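Local atomic coordinates of MNMC2 (Aquifex aeolicus, PDB entry 3VYW), a protein that binds S-adenosylmethionine and methylates the modified wobble uridine of tRNA, working without the oxidase domain to which such methyltransferases are usually fused. Residues Leu101-Gly106 / Asp188-Asp193. Numbering follows the deposited sequence.
With SAM (S-adenosylmethionine), chain E.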
loop_
_atom_site.group_PDB
_atom_site.type_symbol
_atom_site.label_atom_id
_atom_site.label_comp_id
_atom_site.label_asym_id
_atom_site.label_seq_id
_atom_site.Cartn_x
_atom_site.Cartn_y
_atom_site.Cartn_z
ATOM N N LEU A 101 -4.756 -3.629 -10.260
ATOM C CA LEU A 101 -4.543 -2.266 -9.870
ATOM C C LEU A 101 -3.381 -2.281 -8.920
ATOM O O LEU A 101 -3.436 -2.881 -7.913
ATOM C CB LEU A 101 -5.783 -1.763 -9.162
ATOM C CG LEU A 101 -6.291 -0.375 -9.421
ATOM C CD1 LEU A 101 -6.673 0.355 -8.170
ATOM C CD2 LEU A 101 -5.255 0.384 -10.168
ATOM N N ASP A 102 -2.292 -1.633 -9.271
ATOM C CA ASP A 102 -1.107 -1.696 -8.452
ATOM C C ASP A 102 -0.813 -0.395 -7.780
ATOM O O ASP A 102 -0.515 0.549 -8.420
ATOM C CB ASP A 102 0.062 -2.076 -9.324
ATOM C CG ASP A 102 1.231 -2.514 -8.550
ATOM O OD1 ASP A 102 1.031 -3.216 -7.579
ATOM O OD2 ASP A 102 2.359 -2.174 -8.892
ATOM N N VAL A 103 -0.855 -0.365 -6.467
ATOM C CA VAL A 103 -0.610 0.851 -5.735
ATOM C C VAL A 103 0.836 0.925 -5.292
ATOM O O VAL A 103 1.209 0.323 -4.349
ATOM C CB VAL A 103 -1.500 0.885 -4.500
ATOM C CG1 VAL A 103 -1.118 1.999 -3.600
ATOM C CG2 VAL A 103 -2.941 1.001 -4.855
ATOM N N GLY A 104 1.641 1.675 -6.016
ATOM C CA GLY A 104 3.060 1.791 -5.781
ATOM C C GLY A 104 3.891 0.871 -6.623
ATOM O O GLY A 104 4.099 -0.238 -6.278
ATOM N N PHE A 105 4.397 1.344 -7.733
ATOM C CA PHE A 105 5.122 0.469 -8.604
ATOM C C PHE A 105 6.353 -0.106 -7.954
ATOM O O PHE A 105 6.655 -1.249 -8.121
ATOM C CB PHE A 105 5.513 1.172 -9.877
ATOM C CG PHE A 105 6.307 0.325 -10.777
ATOM C CD1 PHE A 105 5.702 -0.599 -11.547
ATOM C CD2 PHE A 105 7.654 0.406 -10.785
ATOM C CE1 PHE A 105 6.421 -1.406 -12.350
ATOM C CE2 PHE A 105 8.384 -0.398 -11.584
ATOM C CZ PHE A 105 7.763 -1.300 -12.374
ATOM N N GLY A 106 7.060 0.713 -7.210
ATOM C CA GLY A 106 8.247 0.298 -6.519
ATOM C C GLY A 106 9.338 -0.212 -7.409
ATOM O O GLY A 106 9.736 0.444 -8.305
ATOM N N ASP A 188 -9.426 -7.119 -10.894
ATOM C CA ASP A 188 -9.436 -8.388 -10.207
ATOM C C ASP A 188 -8.653 -8.423 -8.920
ATOM O O ASP A 188 -9.023 -9.091 -8.007
ATOM C CB ASP A 188 -9.018 -9.497 -11.137
ATOM C CG ASP A 188 -10.009 -9.724 -12.183
ATOM O OD1 ASP A 188 -11.115 -10.121 -11.846
ATOM O OD2 ASP A 188 -9.716 -9.486 -13.348
ATOM N N ALA A 189 -7.521 -7.750 -8.902
ATOM C CA ALA A 189 -6.682 -7.650 -7.753
ATOM C C ALA A 189 -6.242 -6.240 -7.597
ATOM O O ALA A 189 -5.916 -5.612 -8.549
ATOM C CB ALA A 189 -5.479 -8.519 -7.932
ATOM N N VAL A 190 -6.210 -5.748 -6.376
ATOM C CA VAL A 190 -5.531 -4.522 -6.076
ATOM C C VAL A 190 -4.376 -4.877 -5.203
ATOM O O VAL A 190 -4.562 -5.442 -4.192
ATOM C CB VAL A 190 -6.396 -3.594 -5.264
ATOM C CG1 VAL A 190 -5.645 -2.327 -4.927
ATOM C CG2 VAL A 190 -7.685 -3.320 -5.973
ATOM N N PHE A 191 -3.176 -4.555 -5.619
ATOM C CA PHE A 191 -2.032 -4.815 -4.799
ATOM C C PHE A 191 -1.715 -3.524 -4.133
ATOM O O PHE A 191 -1.203 -2.657 -4.741
ATOM C CB PHE A 191 -0.845 -5.175 -5.659
ATOM C CG PHE A 191 -0.910 -6.522 -6.266
ATOM C CD1 PHE A 191 -0.129 -6.814 -7.348
ATOM C CD2 PHE A 191 -1.732 -7.484 -5.776
ATOM C CE1 PHE A 191 -0.176 -8.037 -7.924
ATOM C CE2 PHE A 191 -1.772 -8.712 -6.338
ATOM C CZ PHE A 191 -1.000 -8.989 -7.415
ATOM N N HIS A 192 -2.029 -3.391 -2.874
ATOM C CA HIS A 192 -1.876 -2.138 -2.251
ATOM C C HIS A 192 -0.637 -2.092 -1.468
ATOM O O HIS A 192 -0.616 -2.465 -0.336
ATOM C CB HIS A 192 -3.058 -1.946 -1.354
ATOM C CG HIS A 192 -3.298 -0.537 -0.976
ATOM N ND1 HIS A 192 -4.352 0.110 -1.343
ATOM C CD2 HIS A 192 -2.560 0.324 -0.241
ATOM C CE1 HIS A 192 -4.304 1.328 -0.883
ATOM N NE2 HIS A 192 -3.244 1.527 -0.184
ATOM N N ASP A 193 0.410 -1.580 -2.060
ATOM C CA ASP A 193 1.717 -1.704 -1.487
ATOM C C ASP A 193 2.413 -0.393 -1.356
ATOM O O ASP A 193 3.326 -0.108 -2.061
ATOM C CB ASP A 193 2.547 -2.606 -2.353
ATOM C CG ASP A 193 3.706 -3.156 -1.644
ATOM O OD1 ASP A 193 3.748 -3.063 -0.438
ATOM O OD2 ASP A 193 4.590 -3.678 -2.286
HETATM N N SAM E . 5.341 -2.354 -4.841
HETATM C CA SAM E . 6.740 -2.153 -4.893
HETATM C C SAM E . 7.275 -3.452 -5.357
HETATM O O SAM E . 8.419 -3.605 -5.705
HETATM O OXT SAM E . 6.517 -4.373 -5.428
HETATM C CB SAM E . 7.120 -1.645 -3.520
HETATM C CG SAM E . 6.743 -0.160 -3.475
HETATM S SD SAM E . 7.021 0.658 -2.079
HETATM C CE SAM E . 6.428 -0.216 -0.840
HETATM C "C5'" SAM E . 6.196 2.096 -2.047
HETATM C "C4'" SAM E . 6.081 2.856 -3.375
HETATM O "O4'" SAM E . 4.983 3.746 -3.317
HETATM C "C3'" SAM E . 7.269 3.735 -3.702
HETATM O "O3'" SAM E . 7.576 3.630 -5.074
HETATM C "C2'" SAM E . 6.777 5.131 -3.439
HETATM O "O2'" SAM E . 7.439 6.052 -4.262
HETATM C "C1'" SAM E . 5.334 5.023 -3.805
HETATM N N9 SAM E . 4.475 6.106 -3.280
HETATM C C8 SAM E . 4.428 6.584 -2.059
HETATM N N7 SAM E . 3.528 7.540 -1.935
HETATM C C5 SAM E . 2.971 7.701 -3.098
HETATM C C6 SAM E . 1.933 8.555 -3.658
HETATM N N6 SAM E . 1.296 9.461 -2.937
HETATM N N1 SAM E . 1.642 8.409 -4.919
HETATM C C2 SAM E . 2.237 7.525 -5.663
HETATM N N3 SAM E . 3.177 6.743 -5.226
HETATM C C4 SAM E . 3.595 6.769 -3.978
#
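Leu101 N bonds to Ala189 O, and Leu101 O accepts Phe191 N, at the start of a parallel pairing of neighbouring strands in the Rossmann-like methyltransferase sheet. Val103 N to Phe191 O (2.9 Å) and Asp193 N to Val103 O (3.1 Å) carry it to the strand ends. On one face, Val103 CG1 sits over the centre of the His192 ring, a CH-pi contact (4.0 Å to the centroid), while His192 NE2 is hydrogen-bonded to Leu203 O. On the other, Asp102 OD1 lies 3.3 Å from Phe191 CB, at the ring edge, while Asp102 OD2 is hydrogen-bonded to Ser131 OG. Asp193 reaches out to the cofactor: CB lies 3.8 Å from Val103 O, and CG, anti to the backbone N (chi1 -160°), carries OD1 to within 3.9 Å of SAM CE, the methyl carbon, and OD2 to a hydrogen bond with SAM N (3.0 Å). Gly104 O accepts a second bond from SAM N (2.8 Å). With an alanine at Asp193 the amino group would probably keep Gly104 O but lose its carboxylate partner. A carboxylate and a carbonyl, one from just beyond each strand, thus hold the amino group of the methionine moiety, and the carboxylate probably offsets its positive charge.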